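Local coordinates for oxidoreductase protein (Agrobacterium radiobacter, PDB 5UI9) that binds NAD and a small dihydroxy acid and probably catalyses an NAD-dependent oxidation or reduction, as in the GFO/IDH/MocA family of oxidoreductases, at residues G14-A17 with V18-M21; P40-L43 with K44-D48; R128-T131 with P132-A135; E293-L296 with A297-H301. One frame throughout, in Å; residues are numbered along the deposited sequence.

Contact 1. Residues G14-A17 with V18-M21; sequences GFFA and VNQM. With NAD (nicotinamide-adenine-dinucleotide), chain C.
Phe16 meets both Asn19 and Gln20 from the loop just before helix 17-26. CG of Phe16 stands anti to the backbone N (chi1 -161°), and its side chain crosses those of Asn19 and Gln20 at about a right angle. Gln20 reaches it with an extended chain whose OE1 arrives at the ring edge, in plane, 3.5 Å from Phe16 CD2; the same oxygen accepts from Gln97, while NE2 donates to Asp72. Asn19 puts its ND2 3.3 Å from Phe16 CD1, the amide plane steeply inclined to the ring, and gives its OD1 to Gln292. One face of the phenyl ring is taken by the nicotinamide, with NAD C4N 3.2 Å from Phe16 CD1. This is the glycine-rich turn of the Rossmann fold, between strand 6-11 and its following helix, and its amides grip the pyrophosphate: Phe15 N donates almost straight to NAD O2A (3.0 Å) and Phe16 N to NAD O2N (2.9 Å). Gly14 CA comes within 3.2 Å of NAD O5B, on the adenosine side. Asn19 N makes a bent i to i+3 bond to Phe16 O from above the carbonyl plane, Met21 N gives Ala17 O an i to i+4 bond (2.8 Å), and Val18 CG2 rests 3.6 Å from Gly14 O.

Contact 2. Residues P40-L43 with K44-D48; sequences PKRL and KLVGD
Lys44, Leu45, Val46 and Gly47 donate their backbone N-H groups to the carbonyls of Pro40, Lys41, Arg42 and Leu43, four successive i to i+4 bonds that make this the opening of helix 40-50; the one from Val46 N to Arg42 O, at 2.9 Å, is the straightest. Among the side chains, Arg42 does most of the reaching. Its chain is bent at both chi2 and chi3 (-57° and -54°), which turns the guanidinium forward, toward the next turn of the helix, so that NH2 comes 3.8 Å from Val46 CG2. Leu45 presents CD2 over one face of the same group, 4.2 Å from Arg42 NH1. The polar end is held from elsewhere: Arg42 NE donates to Cys13 O, and the residue is part of the NAD pocket. Val46 sets CG2 beside its own backbone N and 3.5 Å from Arg42 O, while its side chain also packs on Met21 and Ile35. Lys44 curls over to Asp48, one turn ahead of it, in a salt bridge, NZ to OD2 at 3.1 Å, using the syn lone pair of that oxygen. Asp48 OD1 pairs with Arg55 of strand 54-56, the next strand of this beta-alpha-beta unit. With a cation at each oxygen, the Asp48 carboxylate is probably kept ionised, and it links the exposed side of the helix to the edge strand of the parallel sheet.

Contact 3. Residues R128-T131 with P132-A135; sequences RWQT and PIQA
Gln134 reaches back to Arg128 with the one side-chain hydrogen bond of the contact: NE2 donates to Arg128 O at 2.7 Å and 176°, the acceptor lying in the plane of the amide. A bend at chi2 (-78°) brings the carboxamide back along the helix to that carbonyl. Backbone bonds follow, Gln134 N to Gln130 O (3.0 Å) and Ala135 N to Thr131 O (2.9 Å), with a weaker one from Ile133 N to Gln130 O. Gln130 is thus the N-cap of helix 131-141, and proline in its first turn, at Pro132, costs no helical bond, because a first-turn N-H has no preceding helical carbonyl to meet. The turn leads from strand 121-124, at the edge of the Rossmann sheet, into helix 131-141. In the packing, the Gln134 amide lies almost parallel to the Trp129 indole, 4° between planes, with NE2 4.0 Å from Trp129 CE3 near the rim. Ile133 and Gln130 run side by side, pointing the same way, and Ile133 CG2 sits 3.9 Å from Arg128 CA. Charged and polar ends find partners outside: Arg128 NE forms a salt bridge with Asp185 of helix 175-191, and Thr131 OG1 is hydrogen-bonded to Glu293 of helix 289-308.

Contact 4. Residues E293-L296 with A297-H301; sequences ESVL and AIQQH
Gln300 and Leu296 share the shortest of four i to i+4 backbone bonds, Gln300 N to Leu296 O at 2.8 Å; Ile298 N to Ser294 O, Gln299 N to Val295 O and Ala297 N to Glu293 O complete the set. Several polar side chains bond beyond these residues. Gln299 NE2 donates to Gln20 O, Gln300 NE2 to Lys28 O, and Glu293 OE2 accepts from Gln279, while Ser294 OG bonds back to Ile291 O within the same helix. The contact lies in the first half of helix 289-308, which follows all but the last short strand of the large mixed sheet and returns to pack against helix 17-26 and strand 121-124 of the Rossmann domain. Gln299 and Val295 lie side by side, pointing the same way: with CG beside the backbone N (chi1 -70°) and the chain extended beyond it, the Gln299 carboxamide passes along the valine, OE1 3.6 Å from Val295 CG1. Gln299 CG also comes within 3.3 Å of Val295 O. Ile298 holds CG2 between its backbone N and carbonyl carbon, 3.5 Å from Val295 O, and directs the rest of its chain onto Met122 and His124. Ala297 CB closes on Ser294 O at 3.6 Å.

How the contacts relate
From the N terminus, contact 1 closes the turn between strand 6-11 and helix 17-26 over the NAD pyrophosphate, and contact 2 begins the next helix of the Rossmann domain. The two touch through Val18 and Arg42 and through Met21 and Val46. Contact 3 starts helix 131-141 after the last strand of the parallel sheet, about 21 Å at nearest atoms from contact 2. Contact 4, far later in sequence, meets contact 1 through Phe16 and Val295 and contact 3 through Trp129, Ile298 and His301. All four are local and in series, none nested or crossing; helix 289-308 packs between the nucleotide-binding turn and the start of helix 131-141.

Contact 1. Residues G14-A17 with V18-M21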
loop_
_atom_site.group_PDB
_atom_site.type_symbol
_atom_site.label_atom_id
_atom_site.label_comp_id
_atom_site.label_asym_id
_atom_site.label_seq_id
_atom_site.Cartn_x
_atom_site.Cartn_y
_atom_site.Cartn_z
ATOM N N GLY A 14 -6.297 20.659 -28.133
ATOM C CA GLY A 14 -4.959 20.580 -27.557
ATOM C C GLY A 14 -4.294 19.235 -27.730
ATOM O O GLY A 14 -4.639 18.464 -28.628
ATOM N N PHE A 15 -3.345 18.960 -26.839
ATOM C CA PHE A 15 -2.560 17.728 -26.848
ATOM C C PHE A 15 -3.440 16.477 -26.821
ATOM O O PHE A 15 -3.375 15.642 -27.730
ATOM C CB PHE A 15 -1.596 17.738 -25.653
ATOM C CG PHE A 15 -0.911 16.421 -25.393
ATOM C CD1 PHE A 15 0.117 15.978 -26.222
ATOM C CD2 PHE A 15 -1.279 15.630 -24.304
ATOM C CE1 PHE A 15 0.765 14.769 -25.968
ATOM C CE2 PHE A 15 -0.637 14.424 -24.049
ATOM C CZ PHE A 15 0.382 13.991 -24.885
ATOM N N PHE A 16 -4.274 16.361 -25.791
ATOM C CA PHE A 16 -5.088 15.164 -25.633
ATOM C C PHE A 16 -6.289 15.080 -26.574
ATOM O O PHE A 16 -6.725 13.977 -26.911
ATOM C CB PHE A 16 -5.548 14.975 -24.185
ATOM C CG PHE A 16 -5.978 13.565 -23.889
ATOM C CD1 PHE A 16 -5.030 12.547 -23.786
ATOM C CD2 PHE A 16 -7.323 13.241 -23.761
ATOM C CE1 PHE A 16 -5.416 11.244 -23.528
ATOM C CE2 PHE A 16 -7.716 11.931 -23.507
ATOM C CZ PHE A 16 -6.760 10.936 -23.377
ATOM N N ALA A 17 -6.815 16.223 -27.000
ATOM C CA ALA A 17 -7.978 16.246 -27.908
ATOM C C ALA A 17 -7.751 15.551 -29.251
ATOM O O ALA A 17 -8.706 15.091 -29.862
ATOM C CB ALA A 17 -8.439 17.673 -28.150
ATOM N N VAL A 18 -6.497 15.476 -29.701
ATOM C CA VAL A 18 -6.147 14.739 -30.923
ATOM C C VAL A 18 -6.581 13.271 -30.797
ATOM O O VAL A 18 -7.073 12.693 -31.767
ATOM C CB VAL A 18 -4.630 14.849 -31.246
ATOM C CG1 VAL A 18 -4.240 13.952 -32.426
ATOM C CG2 VAL A 18 -4.246 16.304 -31.527
ATOM N N ASN A 19 -6.422 12.689 -29.600
ATOM C CA ASN A 19 -6.892 11.323 -29.321
ATOM C C ASN A 19 -8.410 11.238 -29.364
ATOM O O ASN A 19 -8.957 10.273 -29.876
ATOM C CB ASN A 19 -6.421 10.814 -27.955
ATOM C CG ASN A 19 -4.917 10.742 -27.843
ATOM O OD1 ASN A 19 -4.258 10.045 -28.611
ATOM N ND2 ASN A 19 -4.364 11.470 -26.881
ATOM N N GLN A 20 -9.078 12.241 -28.801
ATOM C CA GLN A 20 -10.539 12.278 -28.793
ATOM C C GLN A 20 -11.095 12.406 -30.216
ATOM O O GLN A 20 -12.074 11.741 -30.555
ATOM C CB GLN A 20 -11.056 13.389 -27.867
ATOM C CG GLN A 20 -10.753 13.096 -26.404
ATOM C CD GLN A 20 -11.193 14.169 -25.432
ATOM O OE1 GLN A 20 -10.495 14.433 -24.452
ATOM N NE2 GLN A 20 -12.355 14.773 -25.672
ATOM N N MET A 21 -10.434 13.222 -31.040
ATOM C CA MET A 21 -10.774 13.368 -32.462
ATOM C C MET A 21 -10.586 12.084 -33.272
ATOM O O MET A 21 -11.453 11.735 -34.082
ATOM C CB MET A 21 -9.959 14.503 -33.105
ATOM C CG MET A 21 -10.327 15.897 -32.613
ATOM S SD MET A 21 -12.015 16.432 -32.973
ATOM C CE MET A 21 -11.961 16.508 -34.771
HETATM P PA NAD C . -3.660 21.590 -23.737
HETATM O O1A NAD C . -3.247 22.891 -23.085
HETATM O O2A NAD C . -2.693 20.844 -24.615
HETATM O O5B NAD C . -4.992 21.853 -24.583
HETATM C C5B NAD C . -6.007 22.758 -24.169
HETATM C C4B NAD C . -6.480 23.500 -25.409
HETATM O O4B NAD C . -7.686 24.190 -25.101
HETATM C C3B NAD C . -5.480 24.543 -25.885
HETATM O O3B NAD C . -5.237 24.363 -27.288
HETATM C C2B NAD C . -6.128 25.886 -25.581
HETATM O O2B NAD C . -5.823 26.861 -26.579
HETATM C C1B NAD C . -7.607 25.536 -25.568
HETATM N N9A NAD C . -8.498 26.346 -24.706
HETATM C C8A NAD C . -8.341 26.648 -23.402
HETATM N N7A NAD C . -9.398 27.378 -22.960
HETATM C C5A NAD C . -10.256 27.534 -23.985
HETATM C C6A NAD C . -11.569 28.193 -24.220
HETATM N N6A NAD C . -12.208 28.861 -23.235
HETATM N N1A NAD C . -12.113 28.101 -25.456
HETATM C C2A NAD C . -11.505 27.447 -26.468
HETATM N N3A NAD C . -10.317 26.830 -26.322
HETATM C C4A NAD C . -9.659 26.838 -25.132
HETATM O O3 NAD C . -4.203 20.608 -22.586
HETATM P PN NAD C . -4.222 18.998 -22.712
HETATM O O1N NAD C . -2.883 18.432 -22.313
HETATM O O2N NAD C . -4.816 18.608 -24.042
HETATM O O5D NAD C . -5.242 18.674 -21.526
HETATM C C5D NAD C . -6.581 19.146 -21.593
HETATM C C4D NAD C . -7.393 18.418 -20.538
HETATM O O4D NAD C . -7.350 17.016 -20.820
HETATM C C3D NAD C . -6.833 18.626 -19.138
HETATM O O3D NAD C . -7.891 18.969 -18.236
HETATM C C2D NAD C . -6.198 17.294 -18.777
HETATM O O2D NAD C . -6.326 16.967 -17.393
HETATM C C1D NAD C . -6.974 16.303 -19.643
HETATM N N1N NAD C . -6.260 15.062 -19.998
HETATM C C2N NAD C . -6.942 13.911 -19.863
HETATM C C3N NAD C . -6.382 12.680 -20.168
HETATM C C7N NAD C . -7.220 11.444 -19.983
HETATM O O7N NAD C . -8.428 11.506 -20.195
HETATM N N7N NAD C . -6.652 10.299 -19.598
HETATM C C4N NAD C . -5.066 12.645 -20.630
HETATM C C5N NAD C . -4.365 13.844 -20.774
HETATM C C6N NAD C . -4.988 15.052 -20.458
#

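Contact 2. Residues P40-L43 with K44-D48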
loop_
_atom_site.group_PDB
_atom_site.type_symbol
_atom_site.label_atom_id
_atom_site.label_comp_id
_atom_site.label_asym_id
_atom_site.label_seq_id
_atom_site.Cartn_x
_atom_site.Cartn_y
_atom_site.Cartn_z
ATOM N N PRO A 40 -5.313 29.870 -32.836
ATOM C CA PRO A 40 -5.570 29.489 -34.238
ATOM C C PRO A 40 -4.553 28.517 -34.864
ATOM O O PRO A 40 -4.858 27.922 -35.891
ATOM C CB PRO A 40 -5.578 30.834 -34.988
ATOM C CG PRO A 40 -4.849 31.788 -34.113
ATOM C CD PRO A 40 -5.060 31.323 -32.702
ATOM N N LYS A 41 -3.376 28.349 -34.264
ATOM C CA LYS A 41 -2.411 27.345 -34.736
ATOM C C LYS A 41 -2.926 25.924 -34.459
ATOM O O LYS A 41 -2.744 25.024 -35.283
ATOM C CB LYS A 41 -1.042 27.529 -34.072
ATOM C CG LYS A 41 -0.378 28.882 -34.320
ATOM C CD LYS A 41 0.794 29.120 -33.371
ATOM C CE LYS A 41 0.942 30.592 -33.019
ATOM N NZ LYS A 41 1.059 31.456 -34.227
ATOM N N ARG A 42 -3.554 25.731 -33.297
ATOM C CA ARG A 42 -4.185 24.448 -32.947
ATOM C C ARG A 42 -5.447 24.190 -33.762
ATOM O O ARG A 42 -5.693 23.065 -34.197
ATOM C CB ARG A 42 -4.532 24.396 -31.456
ATOM C CG ARG A 42 -3.333 24.425 -30.518
ATOM C CD ARG A 42 -2.340 23.301 -30.777
ATOM N NE ARG A 42 -2.971 21.982 -30.756
ATOM C CZ ARG A 42 -2.345 20.834 -31.011
ATOM N NH1 ARG A 42 -1.048 20.812 -31.315
ATOM N NH2 ARG A 42 -3.022 19.692 -30.956
ATOM N N LEU A 43 -6.240 25.237 -33.955
ATOM C CA LEU A 43 -7.446 25.167 -34.772
ATOM C C LEU A 43 -7.126 24.771 -36.216
ATOM O O LEU A 43 -7.825 23.957 -36.808
ATOM C CB LEU A 43 -8.160 26.522 -34.739
ATOM C CG LEU A 43 -9.614 26.580 -35.182
ATOM C CD1 LEU A 43 -10.502 25.787 -34.233
ATOM C CD2 LEU A 43 -10.058 28.037 -35.258
ATOM N N LYS A 44 -6.054 25.344 -36.760
ATOM C CA LYS A 44 -5.554 25.014 -38.103
ATOM C C LYS A 44 -5.038 23.566 -38.175
ATOM O O LYS A 44 -5.410 22.812 -39.075
ATOM C CB LYS A 44 -4.426 25.986 -38.482
ATOM C CG LYS A 44 -3.925 25.919 -39.920
ATOM C CD LYS A 44 -4.948 26.456 -40.913
ATOM C CE LYS A 44 -4.295 26.902 -42.215
ATOM N NZ LYS A 44 -3.404 25.857 -42.792
ATOM N N LEU A 45 -4.186 23.195 -37.223
ATOM C CA LEU A 45 -3.537 21.884 -37.221
ATOM C C LEU A 45 -4.555 20.747 -37.081
ATOM O O LEU A 45 -4.559 19.812 -37.883
ATOM C CB LEU A 45 -2.485 21.820 -36.109
ATOM C CG LEU A 45 -1.455 20.686 -36.142
ATOM C CD1 LEU A 45 -0.085 21.202 -35.717
ATOM C CD2 LEU A 45 -1.877 19.504 -35.271
ATOM N N VAL A 46 -5.429 20.854 -36.083
ATOM C CA VAL A 46 -6.454 19.837 -35.831
ATOM C C VAL A 46 -7.543 19.851 -36.909
ATOM O O VAL A 46 -8.024 18.789 -37.319
ATOM C CB VAL A 46 -7.055 19.984 -34.405
ATOM C CG1 VAL A 46 -8.272 19.084 -34.202
ATOM C CG2 VAL A 46 -5.981 19.683 -33.364
ATOM N N GLY A 47 -7.929 21.040 -37.366
ATOM C CA GLY A 47 -8.906 21.163 -38.451
ATOM C C GLY A 47 -8.440 20.501 -39.741
ATOM O O GLY A 47 -9.197 19.757 -40.367
ATOM N N ASP A 48 -7.187 20.762 -40.124
ATOM C CA ASP A 48 -6.589 20.161 -41.329
ATOM C C ASP A 48 -6.393 18.652 -41.192
ATOM O O ASP A 48 -6.734 17.900 -42.103
ATOM C CB ASP A 48 -5.246 20.825 -41.674
ATOM C CG ASP A 48 -5.404 22.248 -42.219
ATOM O OD1 ASP A 48 -6.541 22.684 -42.486
ATOM O OD2 ASP A 48 -4.376 22.936 -42.380
#

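Contact 3. Residues R128-T131 with P132-A135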
loop_
_atom_site.group_PDB
_atom_site.type_symbol
_atom_site.label_atom_id
_atom_site.label_comp_id
_atom_site.label_asym_id
_atom_site.label_seq_id
_atom_site.Cartn_x
_atom_site.Cartn_y
_atom_site.Cartn_z
ATOM N N ARG A 128 -11.245 3.958 -15.685
ATOM C CA ARG A 128 -12.143 2.818 -15.423
ATOM C C ARG A 128 -12.600 2.084 -16.699
ATOM O O ARG A 128 -13.033 0.932 -16.626
ATOM C CB ARG A 128 -13.364 3.244 -14.600
ATOM C CG ARG A 128 -14.372 4.127 -15.345
ATOM C CD ARG A 128 -15.735 4.092 -14.686
ATOM N NE ARG A 128 -15.747 4.815 -13.419
ATOM C CZ ARG A 128 -16.823 4.996 -12.655
ATOM N NH1 ARG A 128 -18.007 4.508 -13.013
ATOM N NH2 ARG A 128 -16.721 5.689 -11.530
ATOM N N TRP A 129 -12.520 2.758 -17.846
ATOM C CA TRP A 129 -12.837 2.161 -19.153
ATOM C C TRP A 129 -11.674 1.425 -19.838
ATOM O O TRP A 129 -11.854 0.886 -20.927
ATOM C CB TRP A 129 -13.435 3.228 -20.090
ATOM C CG TRP A 129 -14.819 3.600 -19.709
ATOM C CD1 TRP A 129 -15.217 4.694 -18.993
ATOM C CD2 TRP A 129 -16.003 2.847 -19.993
ATOM N NE1 TRP A 129 -16.581 4.672 -18.827
ATOM C CE2 TRP A 129 -17.089 3.549 -19.428
ATOM C CE3 TRP A 129 -16.248 1.641 -20.668
ATOM C CZ2 TRP A 129 -18.409 3.091 -19.524
ATOM C CZ3 TRP A 129 -17.564 1.183 -20.768
ATOM C CH2 TRP A 129 -18.627 1.909 -20.196
ATOM N N GLN A 130 -10.500 1.380 -19.200
ATOM C CA GLN A 130 -9.378 0.576 -19.682
ATOM C C GLN A 130 -9.723 -0.911 -19.553
ATOM O O GLN A 130 -10.321 -1.333 -18.559
ATOM C CB GLN A 130 -8.100 0.859 -18.872
ATOM C CG GLN A 130 -7.510 2.256 -19.045
ATOM C CD GLN A 130 -6.419 2.589 -18.024
ATOM O OE1 GLN A 130 -5.962 3.741 -17.937
ATOM N NE2 GLN A 130 -6.002 1.590 -17.244
ATOM N N THR A 131 -9.345 -1.699 -20.556
ATOM C CA THR A 131 -9.602 -3.147 -20.556
ATOM C C THR A 131 -9.188 -3.878 -19.257
ATOM O O THR A 131 -9.990 -4.622 -18.702
ATOM C CB THR A 131 -8.967 -3.806 -21.798
ATOM O OG1 THR A 131 -9.508 -3.193 -22.976
ATOM C CG2 THR A 131 -9.232 -5.320 -21.845
ATOM N N PRO A 132 -7.955 -3.662 -18.758
ATOM C CA PRO A 132 -7.583 -4.360 -17.515
ATOM C C PRO A 132 -8.431 -3.992 -16.293
ATOM O O PRO A 132 -8.683 -4.855 -15.446
ATOM C CB PRO A 132 -6.114 -3.953 -17.296
ATOM C CG PRO A 132 -5.916 -2.744 -18.143
ATOM C CD PRO A 132 -6.807 -2.944 -19.331
ATOM N N ILE A 133 -8.889 -2.745 -16.218
ATOM C CA ILE A 133 -9.730 -2.308 -15.095
ATOM C C ILE A 133 -11.139 -2.901 -15.207
ATOM O O ILE A 133 -11.747 -3.280 -14.207
ATOM C CB ILE A 133 -9.841 -0.762 -15.001
ATOM C CG1 ILE A 133 -8.460 -0.080 -15.050
ATOM C CG2 ILE A 133 -10.617 -0.354 -13.751
ATOM C CD1 ILE A 133 -7.434 -0.631 -14.100
ATOM N N GLN A 134 -11.653 -2.952 -16.430
ATOM C CA GLN A 134 -12.926 -3.614 -16.730
ATOM C C GLN A 134 -12.877 -5.088 -16.365
ATOM O O GLN A 134 -13.845 -5.623 -15.831
ATOM C CB GLN A 134 -13.277 -3.459 -18.216
ATOM C CG GLN A 134 -13.631 -2.030 -18.613
ATOM C CD GLN A 134 -15.041 -1.643 -18.209
ATOM O OE1 GLN A 134 -16.003 -2.313 -18.581
ATOM N NE2 GLN A 134 -15.169 -0.557 -17.452
ATOM N N ALA A 135 -11.743 -5.733 -16.633
ATOM C CA ALA A 135 -11.561 -7.143 -16.287
ATOM C C ALA A 135 -11.565 -7.376 -14.770
ATOM O O ALA A 135 -12.187 -8.324 -14.295
ATOM C CB ALA A 135 -10.286 -7.685 -16.910
#

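Contact 4. Residues E293-L296 with A297-H301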
loop_
_atom_site.group_PDB
_atom_site.type_symbol
_atom_site.label_atom_id
_atom_site.label_comp_id
_atom_site.label_asym_id
_atom_site.label_seq_id
_atom_site.Cartn_x
_atom_site.Cartn_y
_atom_site.Cartn_z
ATOM N N GLU A 293 -7.275 3.472 -26.270
ATOM C CA GLU A 293 -8.396 2.536 -26.398
ATOM C C GLU A 293 -9.575 2.963 -25.527
ATOM O O GLU A 293 -10.724 2.909 -25.974
ATOM C CB GLU A 293 -8.004 1.103 -26.020
ATOM C CG GLU A 293 -9.125 0.090 -26.282
ATOM C CD GLU A 293 -8.787 -1.334 -25.873
ATOM O OE1 GLU A 293 -7.878 -1.543 -25.049
ATOM O OE2 GLU A 293 -9.433 -2.267 -26.387
ATOM N N SER A 294 -9.293 3.368 -24.287
ATOM C CA SER A 294 -10.354 3.743 -23.353
ATOM C C SER A 294 -11.113 5.012 -23.772
ATOM O O SER A 294 -12.265 5.192 -23.396
ATOM C CB SER A 294 -9.800 3.891 -21.932
ATOM O OG SER A 294 -9.059 5.083 -21.768
ATOM N N VAL A 295 -10.455 5.874 -24.548
ATOM C CA VAL A 295 -11.080 7.070 -25.118
ATOM C C VAL A 295 -12.186 6.650 -26.086
ATOM O O VAL A 295 -13.275 7.198 -26.041
ATOM C CB VAL A 295 -10.049 7.982 -25.848
ATOM C CG1 VAL A 295 -10.738 9.135 -26.564
ATOM C CG2 VAL A 295 -8.991 8.514 -24.885
ATOM N N LEU A 296 -11.903 5.680 -26.949
ATOM C CA LEU A 296 -12.930 5.123 -27.837
ATOM C C LEU A 296 -14.085 4.489 -27.046
ATOM O O LEU A 296 -15.256 4.749 -27.347
ATOM C CB LEU A 296 -12.331 4.115 -28.826
ATOM C CG LEU A 296 -13.307 3.414 -29.783
ATOM C CD1 LEU A 296 -14.111 4.427 -30.587
ATOM C CD2 LEU A 296 -12.581 2.448 -30.704
ATOM N N ALA A 297 -13.745 3.681 -26.038
ATOM C CA ALA A 297 -14.736 3.006 -25.186
ATOM C C ALA A 297 -15.701 3.992 -24.532
ATOM O O ALA A 297 -16.921 3.823 -24.622
ATOM C CB ALA A 297 -14.042 2.154 -24.120
ATOM N N ILE A 298 -15.161 5.035 -23.902
ATOM C CA ILE A 298 -16.007 6.011 -23.211
ATOM C C ILE A 298 -16.816 6.866 -24.197
ATOM O O ILE A 298 -17.950 7.224 -23.899
ATOM C CB ILE A 298 -15.221 6.885 -22.192
ATOM C CG1 ILE A 298 -16.171 7.428 -21.117
ATOM C CG2 ILE A 298 -14.469 8.013 -22.872
ATOM C CD1 ILE A 298 -15.510 8.308 -20.080
ATOM N N GLN A 299 -16.242 7.189 -25.356
ATOM C CA GLN A 299 -16.960 7.978 -26.365
ATOM C C GLN A 299 -18.047 7.168 -27.096
ATOM O O GLN A 299 -19.102 7.714 -27.429
ATOM C CB GLN A 299 -15.974 8.662 -27.324
ATOM C CG GLN A 299 -15.204 9.782 -26.617
ATOM C CD GLN A 299 -14.210 10.538 -27.485
ATOM O OE1 GLN A 299 -13.514 11.414 -26.980
ATOM N NE2 GLN A 299 -14.147 10.223 -28.785
ATOM N N GLN A 300 -17.816 5.872 -27.308
ATOM C CA GLN A 300 -18.886 4.973 -27.767
ATOM C C GLN A 300 -19.968 4.818 -26.703
ATOM O O GLN A 300 -21.162 4.784 -27.029
ATOM C CB GLN A 300 -18.351 3.581 -28.150
ATOM C CG GLN A 300 -19.360 2.713 -28.907
ATOM C CD GLN A 300 -19.707 3.289 -30.261
ATOM O OE1 GLN A 300 -18.863 3.334 -31.147
ATOM N NE2 GLN A 300 -20.947 3.749 -30.427
ATOM N N HIS A 301 -19.547 4.701 -25.444
ATOM C CA HIS A 301 -20.472 4.613 -24.314
ATOM C C HIS A 301 -21.375 5.849 -24.268
ATOM O O HIS A 301 -22.600 5.715 -24.215
ATOM C CB HIS A 301 -19.700 4.424 -23.003
ATOM C CG HIS A 301 -20.546 4.501 -21.770
ATOM N ND1 HIS A 301 -21.316 3.449 -21.325
ATOM C CD2 HIS A 301 -20.712 5.496 -20.866
ATOM C CE1 HIS A 301 -21.933 3.796 -20.210
ATOM N NE2 HIS A 301 -21.583 5.034 -19.909
#